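Local coordinates for protein histone acetyltransferase HPA2 and related acetyltransferases (Corynebacterium glutamicum ATCC 13032, PDB 2QEC) that probably transfers acyl groups, most likely acetyl from acetyl-CoA, to an unidentified acceptor, as a member of the GCN5-related N-acetyltransferase (GNAT) family, at residues P15-V20 and G61-A66; K55-A60 and H125-T130. The protein carries 1 engineered substitution. One frame throughout, in Å; residues are numbered along the deposited sequence.

Contact 1 of 2, residues P15-V20 and G61-A66; sequences PKIVDV and GNIDVA. With EDO (1,2-ethanediol), chain H.
Oxygen O1 of a bound 1,2-ethanediol is gripped by two side chains of strand 61-66: Asn62 ND2 donates to O1 over 2.8 Å, and O1 donates in turn to Asp64 OD1 at 2.7 Å. The other end of the diol meets the backbone, where Ile63 N points almost straight at O2, 2.9 Å away with an N-H...O angle of 179°. The diol, probably left from crystallisation, thus lies along the edge of the strand. Asp64 OD1 also forms a salt bridge to Arg153, which may help to hold its carboxylate in place.

The contact with helix 14-25 is apolar and uses the face of the strand that carries Ile63 and Val65. Ile17 points toward Ile63 and Val65 and ends its extended branch against both: CD1 lies 3.7 Å from Val65 CG1 and 3.9 Å from Ile63 CG2. Val65 CG1 also touches Ile17 CG1, at 3.8 Å, and the two side chains cross at about a right angle. In Ile63, CG1 lies beside the backbone N (chi1 -54°), which leaves CG2 anti to that N and turned to the helix.

All three aliphatic residues are buried. Val76 of strand 73-80 and Ile53 of helix 43-60 pack against Ile17 as well, so helix 14-25 rests on this sheet face alongside helix 43-60, while Asp64 is directed to helix 142-154 on the opposite face.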
ATOM      1  N   PRO A  15      21.943   0.808  26.893  1.00 45.89           N
ATOM      2  CA  PRO A  15      23.053   1.708  26.575  1.00 45.19           C
ATOM      3  C   PRO A  15      23.828   1.398  25.298  1.00 44.28           C
ATOM      4  O   PRO A  15      24.111   2.306  24.517  1.00 41.57           O
ATOM      5  CB  PRO A  15      23.946   1.606  27.807  1.00 46.76           C
ATOM      6  CG  PRO A  15      23.019   1.316  28.891  1.00 50.01           C
ATOM      7  CD  PRO A  15      21.996   0.394  28.295  1.00 45.44           C
ATOM      8  N   LYS A  16      24.165   0.132  25.075  1.00 43.72           N
ATOM      9  CA  LYS A  16      24.941  -0.251  23.900  1.00 43.53           C
ATOM     10  C   LYS A  16      24.105  -0.100  22.654  1.00 41.50           C
ATOM     11  O   LYS A  16      24.569   0.286  21.580  1.00 44.93           O
ATOM     12  CB  LYS A  16      25.419  -1.705  24.037  1.00 42.85           C
ATOM     13  CG  LYS A  16      26.202  -2.207  22.832  1.00 46.28           C
ATOM     14  CD  LYS A  16      27.602  -1.589  22.792  1.00 52.46           C
ATOM     15  CE  LYS A  16      28.262  -1.846  21.440  1.00 50.88           C
ATOM     16  NZ  LYS A  16      28.406  -3.316  21.256  1.00 61.67           N
ATOM     17  N   ILE A  17      22.856  -0.426  22.794  1.00 41.80           N
ATOM     18  CA  ILE A  17      21.898  -0.285  21.676  1.00 40.28           C
ATOM     19  C   ILE A  17      21.885   1.186  21.178  1.00 42.46           C
ATOM     20  O   ILE A  17      22.024   1.457  19.979  1.00 41.89           O
ATOM     21  CB  ILE A  17      20.533  -0.769  22.125  1.00 44.34           C
ATOM     22  CG1 ILE A  17      20.484  -2.301  22.109  1.00 48.84           C
ATOM     23  CG2 ILE A  17      19.432  -0.257  21.230  1.00 40.87           C
ATOM     24  CD1 ILE A  17      19.287  -2.862  22.732  1.00 50.90           C
ATOM     25  N   VAL A  18      21.780   2.118  22.116  1.00 44.61           N
ATOM     26  CA  VAL A  18      21.782   3.559  21.794  1.00 43.37           C
ATOM     27  C   VAL A  18      23.115   3.953  21.180  1.00 42.12           C
ATOM     28  O   VAL A  18      23.156   4.685  20.201  1.00 42.60           O
ATOM     29  CB  VAL A  18      21.456   4.389  23.019  1.00 43.01           C
ATOM     30  CG1 VAL A  18      21.697   5.892  22.757  1.00 46.45           C
ATOM     31  CG2 VAL A  18      20.021   4.122  23.496  1.00 46.71           C
ATOM     32  N   ASP A  19      24.221   3.472  21.747  1.00 45.26           N
ATOM     33  CA  ASP A  19      25.551   3.709  21.172  1.00 44.93           C
ATOM     34  C   ASP A  19      25.602   3.281  19.721  1.00 43.44           C
ATOM     35  O   ASP A  19      26.191   3.973  18.877  1.00 42.51           O
ATOM     36  CB  ASP A  19      26.649   2.926  21.879  1.00 43.08           C
ATOM     37  CG  ASP A  19      26.977   3.456  23.250  1.00 47.58           C
ATOM     38  OD1 ASP A  19      26.615   4.604  23.585  1.00 49.39           O
ATOM     39  OD2 ASP A  19      27.590   2.686  24.001  1.00 48.21           O
ATOM     40  N   VAL A  20      25.042   2.116  19.433  1.00 43.84           N
ATOM     41  CA  VAL A  20      25.019   1.586  18.040  1.00 40.64           C
ATOM     42  C   VAL A  20      24.155   2.436  17.070  1.00 43.92           C
ATOM     43  O   VAL A  20      24.558   2.745  15.937  1.00 43.10           O
ATOM     44  CB  VAL A  20      24.581   0.095  18.001  1.00 46.75           C
ATOM     45  CG1 VAL A  20      24.433  -0.375  16.600  1.00 39.72           C
ATOM     46  CG2 VAL A  20      25.661  -0.789  18.693  1.00 42.03           C
ATOM     47  N   GLY A  61       6.770  -2.344  21.351  1.00 50.41           N
ATOM     48  CA  GLY A  61       7.321  -2.790  20.090  1.00 46.99           C
ATOM     49  C   GLY A  61       8.208  -4.005  20.251  1.00 44.38           C
ATOM     50  O   GLY A  61       8.021  -4.815  21.156  1.00 41.62           O
ATOM     51  N   ASN A  62       9.139  -4.148  19.322  1.00 41.98           N
ATOM     52  CA  ASN A  62      10.233  -5.140  19.413  1.00 41.27           C
ATOM     53  C   ASN A  62      11.580  -4.502  19.128  1.00 42.50           C
ATOM     54  O   ASN A  62      11.769  -3.819  18.126  1.00 41.66           O
ATOM     55  CB  ASN A  62      10.022  -6.305  18.421  1.00 44.64           C
ATOM     56  CG  ASN A  62       8.897  -7.268  18.846  1.00 46.60           C
ATOM     57  OD1 ASN A  62       7.758  -7.041  18.531  1.00 47.05           O
ATOM     58  ND2 ASN A  62       9.255  -8.348  19.588  1.00 44.64           N
ATOM     59  N   ILE A  63      12.559  -4.836  19.972  1.00 39.98           N
ATOM     60  CA  ILE A  63      13.939  -4.464  19.796  1.00 40.31           C
ATOM     61  C   ILE A  63      14.741  -5.745  19.670  1.00 38.92           C
ATOM     62  O   ILE A  63      14.734  -6.582  20.579  1.00 38.02           O
ATOM     63  CB  ILE A  63      14.446  -3.651  21.008  1.00 40.14           C
ATOM     64  CG1 ILE A  63      13.530  -2.447  21.263  1.00 42.16           C
ATOM     65  CG2 ILE A  63      15.911  -3.215  20.811  1.00 44.82           C
ATOM     66  CD1 ILE A  63      13.825  -1.755  22.634  1.00 46.48           C
ATOM     67  N   ASP A  64      15.344  -5.931  18.503  1.00 38.92           N
ATOM     68  CA  ASP A  64      16.192  -7.097  18.231  1.00 40.62           C
ATOM     69  C   ASP A  64      17.647  -6.661  18.252  1.00 39.28           C
ATOM     70  O   ASP A  64      17.988  -5.568  17.781  1.00 39.73           O
ATOM     71  CB  ASP A  64      15.843  -7.694  16.874  1.00 41.43           C
ATOM     72  CG  ASP A  64      14.456  -8.304  16.829  1.00 42.54           C
ATOM     73  OD1 ASP A  64      13.890  -8.662  17.905  1.00 48.19           O
ATOM     74  OD2 ASP A  64      13.973  -8.495  15.686  1.00 47.39           O
ATOM     75  N   VAL A  65      18.523  -7.504  18.794  1.00 41.96           N
ATOM     76  CA  VAL A  65      19.936  -7.278  18.678  1.00 40.14           C
ATOM     77  C   VAL A  65      20.608  -8.465  18.011  1.00 40.34           C
ATOM     78  O   VAL A  65      20.213  -9.606  18.224  1.00 41.09           O
ATOM     79  CB  VAL A  65      20.666  -7.069  20.053  1.00 41.45           C
ATOM     80  CG1 VAL A  65      20.272  -5.767  20.650  1.00 46.09           C
ATOM     81  CG2 VAL A  65      20.392  -8.194  21.041  1.00 39.44           C
ATOM     82  N   ALA A  66      21.674  -8.157  17.275  1.00 41.93           N
ATOM     83  CA  ALA A  66      22.583  -9.127  16.678  1.00 37.69           C
ATOM     84  C   ALA A  66      23.891  -9.061  17.439  1.00 36.44           C
ATOM     85  O   ALA A  66      24.382  -7.969  17.672  1.00 37.65           O
ATOM     86  CB  ALA A  66      22.830  -8.740  15.244  1.00 39.71           C
TER
HETATM   87  C1  EDO H 210      12.319  -7.932  20.512  1.00 29.22           C
HETATM   88  O1  EDO H 210      11.941  -9.023  19.730  1.00 39.19           O
HETATM   89  C2  EDO H 210      11.433  -7.620  21.696  1.00 46.43           C
HETATM   90  O2  EDO H 210      11.899  -6.410  22.290  1.00 32.57           O

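Contact 2 of 2, residues K55-A60 and H125-T130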
ATOM      1  N   LYS A  55      10.203   4.706  25.731  1.00 62.03           N
ATOM      2  CA  LYS A  55       8.775   5.020  25.748  1.00 61.33           C
ATOM      3  C   LYS A  55       7.972   4.419  24.602  1.00 58.86           C
ATOM      4  O   LYS A  55       6.757   4.467  24.629  1.00 59.07           O
ATOM      5  CB  LYS A  55       8.582   6.543  25.731  1.00 62.94           C
ATOM      6  CG  LYS A  55       9.136   7.265  26.964  1.00 66.45           C
ATOM      7  CD  LYS A  55       8.193   7.142  28.155  1.00 73.47           C
ATOM      8  CE  LYS A  55       8.595   8.055  29.320  1.00 76.00           C
ATOM      9  NZ  LYS A  55       7.444   8.362  30.236  1.00 79.45           N
ATOM     10  N   GLN A  56       8.628   3.864  23.592  1.00 56.07           N
ATOM     11  CA  GLN A  56       7.903   3.310  22.456  1.00 55.42           C
ATOM     12  C   GLN A  56       8.263   1.857  22.184  1.00 54.79           C
ATOM     13  O   GLN A  56       7.392   0.996  22.173  1.00 57.58           O
ATOM     14  CB  GLN A  56       8.200   4.133  21.224  1.00 55.88           C
ATOM     15  CG  GLN A  56       7.324   3.842  20.029  1.00 63.47           C
ATOM     16  CD  GLN A  56       7.583   4.842  18.909  1.00 75.03           C
ATOM     17  OE1 GLN A  56       8.248   5.880  19.110  1.00 76.12           O
ATOM     18  NE2 GLN A  56       7.046   4.546  17.723  1.00 87.92           N
ATOM     19  N   TYR A  57       9.538   1.585  21.947  1.00 51.13           N
ATOM     20  CA  TYR A  57       9.927   0.275  21.424  1.00 51.65           C
ATOM     21  C   TYR A  57      10.034  -0.785  22.507  1.00 52.51           C
ATOM     22  O   TYR A  57       9.671  -1.950  22.270  1.00 54.15           O
ATOM     23  CB  TYR A  57      11.187   0.394  20.552  1.00 50.31           C
ATOM     24  CG  TYR A  57      10.823   1.076  19.283  1.00 49.79           C
ATOM     25  CD1 TYR A  57      10.127   0.398  18.311  1.00 40.54           C
ATOM     26  CD2 TYR A  57      11.091   2.421  19.073  1.00 44.60           C
ATOM     27  CE1 TYR A  57       9.726   1.016  17.145  1.00 48.58           C
ATOM     28  CE2 TYR A  57      10.696   3.046  17.918  1.00 44.71           C
ATOM     29  CZ  TYR A  57      10.012   2.332  16.953  1.00 53.71           C
ATOM     30  OH  TYR A  57       9.607   2.937  15.801  1.00 48.09           O
ATOM     31  N   ALA A  58      10.491  -0.386  23.692  1.00 51.45           N
ATOM     32  CA  ALA A  58      10.636  -1.303  24.809  1.00 53.68           C
ATOM     33  C   ALA A  58       9.266  -1.717  25.279  1.00 58.43           C
ATOM     34  O   ALA A  58       9.018  -2.868  25.606  1.00 61.88           O
ATOM     35  CB  ALA A  58      11.395  -0.641  25.955  1.00 52.56           C
ATOM     36  N   VAL A  59       8.381  -0.736  25.258  1.00 60.50           N
ATOM     37  CA  VAL A  59       7.036  -0.833  25.770  1.00 63.22           C
ATOM     38  C   VAL A  59       6.170  -1.648  24.823  1.00 61.29           C
ATOM     39  O   VAL A  59       5.794  -2.768  25.126  1.00 66.10           O
ATOM     40  CB  VAL A  59       6.457   0.595  25.923  1.00 63.29           C
ATOM     41  CG1 VAL A  59       4.966   0.562  26.319  1.00 68.71           C
ATOM     42  CG2 VAL A  59       7.308   1.398  26.926  1.00 64.67           C
ATOM     43  N   ALA A  60       5.905  -1.097  23.653  1.00 58.52           N
ATOM     44  CA  ALA A  60       4.898  -1.643  22.771  1.00 55.32           C
ATOM     45  C   ALA A  60       5.452  -2.260  21.501  1.00 53.31           C
ATOM     46  O   ALA A  60       4.683  -2.656  20.642  1.00 56.15           O
ATOM     47  CB  ALA A  60       3.908  -0.546  22.416  1.00 54.81           C
ATOM     48  N   HIS A 125      -0.075  -3.732   9.969  1.00 37.76           N
ATOM     49  CA  HIS A 125       1.215  -4.104   9.493  1.00 38.23           C
ATOM     50  C   HIS A 125       2.245  -3.945  10.573  1.00 36.98           C
ATOM     51  O   HIS A 125       2.087  -3.111  11.475  1.00 38.29           O
ATOM     52  CB  HIS A 125       1.640  -3.218   8.292  1.00 38.69           C
ATOM     53  CG  HIS A 125       1.707  -1.749   8.601  1.00 36.31           C
ATOM     54  ND1 HIS A 125       0.595  -0.936   8.512  1.00 36.67           N
ATOM     55  CD2 HIS A 125       2.735  -0.943   8.974  1.00 36.80           C
ATOM     56  CE1 HIS A 125       0.937   0.301   8.841  1.00 39.48           C
ATOM     57  NE2 HIS A 125       2.232   0.328   9.113  1.00 38.00           N
ATOM     58  N   TRP A 126       3.345  -4.687  10.432  1.00 38.16           N
ATOM     59  CA  TRP A 126       4.578  -4.392  11.171  1.00 37.08           C
ATOM     60  C   TRP A 126       5.302  -3.214  10.513  1.00 40.67           C
ATOM     61  O   TRP A 126       5.178  -3.011   9.331  1.00 41.22           O
ATOM     62  CB  TRP A 126       5.526  -5.583  11.154  1.00 41.98           C
ATOM     63  CG  TRP A 126       5.030  -6.764  11.915  1.00 39.13           C
ATOM     64  CD1 TRP A 126       4.042  -7.646  11.539  1.00 39.49           C
ATOM     65  CD2 TRP A 126       5.443  -7.146  13.201  1.00 33.20           C
ATOM     66  NE1 TRP A 126       3.848  -8.582  12.530  1.00 40.82           N
ATOM     67  CE2 TRP A 126       4.727  -8.304  13.551  1.00 35.14           C
ATOM     68  CE3 TRP A 126       6.436  -6.648  14.101  1.00 38.42           C
ATOM     69  CZ2 TRP A 126       4.934  -8.961  14.757  1.00 41.49           C
ATOM     70  CZ3 TRP A 126       6.616  -7.296  15.286  1.00 41.74           C
ATOM     71  CH2 TRP A 126       5.886  -8.445  15.601  1.00 38.77           C
ATOM     72  N   TYR A 127       6.045  -2.429  11.289  1.00 37.74           N
ATOM     73  CA  TYR A 127       6.868  -1.353  10.728  1.00 35.24           C
ATOM     74  C   TYR A 127       8.284  -1.576  11.166  1.00 39.17           C
ATOM     75  O   TYR A 127       8.505  -1.602  12.338  1.00 36.72           O
ATOM     76  CB  TYR A 127       6.397  -0.001  11.266  1.00 35.08           C
ATOM     77  CG  TYR A 127       7.213   1.242  10.934  1.00 31.46           C
ATOM     78  CD1 TYR A 127       7.803   1.421   9.691  1.00 40.73           C
ATOM     79  CD2 TYR A 127       7.383   2.255  11.884  1.00 41.71           C
ATOM     80  CE1 TYR A 127       8.527   2.537   9.398  1.00 38.14           C
ATOM     81  CE2 TYR A 127       8.095   3.376  11.591  1.00 37.08           C
ATOM     82  CZ  TYR A 127       8.650   3.524  10.347  1.00 36.25           C
ATOM     83  OH  TYR A 127       9.383   4.638  10.057  1.00 40.01           O
ATOM     84  N   LEU A 128       9.197  -1.687  10.212  1.00 40.29           N
ATOM     85  CA  LEU A 128      10.623  -1.663  10.482  1.00 40.13           C
ATOM     86  C   LEU A 128      11.083  -0.228  10.439  1.00 38.74           C
ATOM     87  O   LEU A 128      11.206   0.346   9.349  1.00 39.64           O
ATOM     88  CB  LEU A 128      11.367  -2.508   9.457  1.00 41.02           C
ATOM     89  CG  LEU A 128      12.891  -2.455   9.633  1.00 41.69           C
ATOM     90  CD1 LEU A 128      13.280  -2.852  11.052  1.00 42.87           C
ATOM     91  CD2 LEU A 128      13.533  -3.322   8.579  1.00 42.31           C
ATOM     92  N   TYR A 129      11.321   0.336  11.629  1.00 37.04           N
ATOM     93  CA  TYR A 129      11.655   1.746  11.836  1.00 37.69           C
ATOM     94  C   TYR A 129      13.090   1.987  11.479  1.00 42.42           C
ATOM     95  O   TYR A 129      13.423   2.887  10.672  1.00 36.47           O
ATOM     96  CB  TYR A 129      11.331   2.195  13.267  1.00 40.14           C
ATOM     97  CG  TYR A 129      11.983   3.488  13.733  1.00 42.65           C
ATOM     98  CD1 TYR A 129      11.863   4.679  13.007  1.00 46.70           C
ATOM     99  CD2 TYR A 129      12.725   3.535  14.895  1.00 41.19           C
ATOM    100  CE1 TYR A 129      12.493   5.876  13.461  1.00 38.61           C
ATOM    101  CE2 TYR A 129      13.326   4.703  15.321  1.00 39.59           C
ATOM    102  CZ  TYR A 129      13.204   5.868  14.585  1.00 42.23           C
ATOM    103  OH  TYR A 129      13.813   7.026  15.051  1.00 43.38           O
ATOM    104  N   THR A 130      13.978   1.186  12.060  1.00 42.83           N
ATOM    105  CA  THR A 130      15.359   1.370  11.803  1.00 44.88           C
ATOM    106  C   THR A 130      16.120   0.048  11.969  1.00 45.61           C
ATOM    107  O   THR A 130      15.749  -0.810  12.800  1.00 39.22           O
ATOM    108  CB  THR A 130      15.893   2.508  12.704  1.00 49.23           C
ATOM    109  OG1 THR A 130      17.097   3.028  12.154  1.00 61.88           O
ATOM    110  CG2 THR A 130      16.100   2.039  14.116  1.00 44.18           C
TER
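A classic beta bulge in strand 126-133, at which Tyr129 and Thr130 both face Leu78, receives the side chain of Tyr57 from the last turn of helix 43-60. The Tyr57 hydroxyl leads: OH comes within 3.2 Å of Tyr129 CB and lies equally near Tyr129 CG, approaching that ring obliquely. Behind it, Tyr57 CZ sits 3.6 Å from Tyr129 CD2. The two ring planes are almost parallel, at 5°, yet they are slid so far apart that their centroids are 5.4 Å from each other and little of either ring overlaps; the side chains themselves cross. Tyr129 reaches the helix because its CG is swung opposite the backbone N (chi1 163°).

Polar partners outside the pair fix both phenols. Tyr57 OH is hydrogen-bonded to Asp80 OD2 on the adjacent strand 73-80, and Tyr129 OH to Gln52 OE1, more than a turn before Tyr57 in helix 43-60. Gln56 CG covers part of one face of Tyr57, 4.0 Å above its plane, and Tyr127 OH lies in plane at the edge of the Tyr129 ring.

A bulge in this central strand, which runs parallel to strand 159-163, is characteristic of the GNAT fold, whose members generally bind acetyl-CoA where these two strands splay apart.

How the contacts relate
From the N terminus the chain passes through 15-20, then 55-60 and directly on into 61-66, and much later reaches 125-130. Contact 1 closes a largely helical loop back onto strand 61-67, whereas contact 2 closes a longer one that includes strands 61-67 and 73-80. The loops cross, since 55-60 lies inside the first and 61-66 inside the second. Helix 43-60 and strand 61-67 join end to end, which brings the contacts together: Ile63 CG1 packs 3.8 Å from Tyr57 CB, and Asn62 meets Trp126. Together they fasten helices 14-25 and 43-60 to two strands of one sheet, with strand 73-80 between those strands.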